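Local coordinates for regulatory protein (Bacillus megaterium, PDB 4UA1) that probably represses the mercury resistance operon without mercury and, as a dimer that binds mercury(II), activates its transcription while staying on the operator DNA, at residues Lys101-Glu104 / Arg105-Asp109. Residues are numbered along the deposited sequence; the frame is centred on the assembly and turned at random.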
loop_
_atom_site.group_PDB
_atom_site.type_symbol
_atom_site.label_atom_id
_atom_site.label_comp_id
_atom_site.label_asym_id
_atom_site.label_seq_id
_atom_site.Cartn_x
_atom_site.Cartn_y
_atom_site.Cartn_z
ATOM N N LYS B 101 3.236 8.992 -9.735
ATOM C CA LYS B 101 3.192 10.019 -10.758
ATOM C C LYS B 101 2.885 9.426 -12.137
ATOM O O LYS B 101 2.161 10.006 -12.947
ATOM C CB LYS B 101 4.519 10.760 -10.800
ATOM C CG LYS B 101 4.668 11.832 -9.736
ATOM C CD LYS B 101 6.039 12.464 -9.817
ATOM C CE LYS B 101 6.093 13.769 -9.066
ATOM N NZ LYS B 101 5.490 13.633 -7.716
ATOM N N ARG B 102 3.442 8.259 -12.407
ATOM C CA ARG B 102 3.192 7.603 -13.673
ATOM C C ARG B 102 1.703 7.245 -13.781
ATOM O O ARG B 102 1.084 7.401 -14.840
ATOM C CB ARG B 102 4.114 6.406 -13.792
ATOM C CG ARG B 102 5.528 6.865 -14.150
ATOM C CD ARG B 102 6.517 5.732 -14.150
ATOM N NE ARG B 102 6.226 4.771 -15.198
ATOM C CZ ARG B 102 6.568 3.495 -15.138
ATOM N NH1 ARG B 102 7.210 3.040 -14.072
ATOM N NH2 ARG B 102 6.265 2.683 -16.136
ATOM N N ILE B 103 1.128 6.778 -12.674
ATOM C CA ILE B 103 -0.303 6.493 -12.655
ATOM C C ILE B 103 -1.153 7.755 -12.837
ATOM O O ILE B 103 -2.125 7.778 -13.585
ATOM C CB ILE B 103 -0.689 5.802 -11.360
ATOM C CG1 ILE B 103 -0.244 4.354 -11.438
ATOM C CG2 ILE B 103 -2.194 5.879 -11.115
ATOM C CD1 ILE B 103 -0.191 3.675 -10.085
ATOM N N GLU B 104 -0.774 8.808 -12.145
ATOM C CA GLU B 104 -1.452 10.067 -12.280
ATOM C C GLU B 104 -1.475 10.502 -13.748
ATOM O O GLU B 104 -2.518 10.860 -14.283
ATOM C CB GLU B 104 -0.757 11.087 -11.410
ATOM C CG GLU B 104 -1.639 12.162 -10.831
ATOM C CD GLU B 104 -0.796 13.123 -10.009
ATOM O OE1 GLU B 104 -1.292 14.185 -9.566
ATOM O OE2 GLU B 104 0.399 12.805 -9.843
ATOM N N ARG B 105 -0.327 10.416 -14.408
ATOM C CA ARG B 105 -0.208 10.838 -15.794
ATOM C C ARG B 105 -1.103 9.987 -16.687
ATOM O O ARG B 105 -1.730 10.512 -17.632
ATOM C CB ARG B 105 1.272 10.772 -16.239
ATOM C CG ARG B 105 1.572 10.835 -17.769
ATOM C CD ARG B 105 0.925 12.027 -18.457
ATOM N NE ARG B 105 1.118 13.236 -17.672
ATOM C CZ ARG B 105 0.276 14.261 -17.642
ATOM N NH1 ARG B 105 -0.841 14.242 -18.367
ATOM N NH2 ARG B 105 0.557 15.304 -16.880
ATOM N N MET B 106 -1.150 8.686 -16.406
ATOM C CA MET B 106 -2.079 7.795 -17.123
ATOM C C MET B 106 -3.537 8.200 -16.987
ATOM O O MET B 106 -4.296 8.150 -17.938
ATOM C CB MET B 106 -1.920 6.354 -16.649
ATOM C CG MET B 106 -0.767 5.629 -17.327
ATOM S SD MET B 106 -0.272 4.171 -16.388
ATOM C CE MET B 106 0.328 3.179 -17.745
ATOM N N LEU B 107 -3.919 8.551 -15.772
ATOM C CA LEU B 107 -5.272 8.937 -15.486
ATOM C C LEU B 107 -5.600 10.215 -16.207
ATOM O O LEU B 107 -6.684 10.354 -16.772
ATOM C CB LEU B 107 -5.471 9.080 -13.984
ATOM C CG LEU B 107 -5.337 7.800 -13.138
ATOM C CD1 LEU B 107 -5.237 8.155 -11.649
ATOM C CD2 LEU B 107 -6.462 6.811 -13.386
ATOM N N MET B 108 -4.637 11.134 -16.203
ATOM C CA MET B 108 -4.758 12.395 -16.913
ATOM C C MET B 108 -5.020 12.174 -18.425
ATOM O O MET B 108 -5.950 12.746 -19.014
ATOM C CB MET B 108 -3.489 13.219 -16.711
ATOM C CG MET B 108 -3.228 13.693 -15.265
ATOM S SD MET B 108 -4.271 15.063 -14.701
ATOM C CE MET B 108 -3.943 16.311 -15.952
ATOM N N ASP B 109 -4.215 11.320 -19.050
ATOM C CA ASP B 109 -4.378 11.067 -20.468
ATOM C C ASP B 109 -5.729 10.412 -20.780
ATOM O O ASP B 109 -6.408 10.765 -21.781
ATOM C CB ASP B 109 -3.225 10.218 -20.964
ATOM C CG ASP B 109 -1.891 10.934 -20.837
ATOM O OD1 ASP B 109 -1.885 12.191 -21.011
ATOM O OD2 ASP B 109 -0.874 10.241 -20.559
#
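Four successive i to i+4 backbone hydrogen bonds join 101-104 to 105-109 as consecutive turns of helix 78-112: Arg-105 N to Lys-101 O, Met-106 N to Arg-102 O, Leu-107 N to Ile-103 O (2.9 Å) and Met-108 N to Glu-104 O. All are fairly straight, with N-H...O angles near 160°. Ile-103 and Leu-107 run alongside each other, branched apolar chains one turn apart that meet through their methyls, CG2 of Ile-103 with CD1 of Leu-107 at 3.8 Å. A chi1 of -76° sets CG1 of Ile-103 beside the backbone N and leaves CG2 on the carbonyl side, as the branch that reaches Leu-107. An apolar chain suits the buried position of Leu-107, which also packs on Ile-90 of the second subunit, as does the flexible thioether chain of Met-108. Glu-104 packs its extended chain on Ile-97 of the second subunit, and OE1 accepts a hydrogen bond from Gln-94 there. The bent chain of Arg-105 brings NH1 to OD1 of Asp-109 at 3.5 Å, a long salt bridge at the guanidinium edge, in its plane. The long MerR dimer helix thus sets apolar chains and a hydrogen-bonded carboxylate against its partner, and an ion pair on exposed residues.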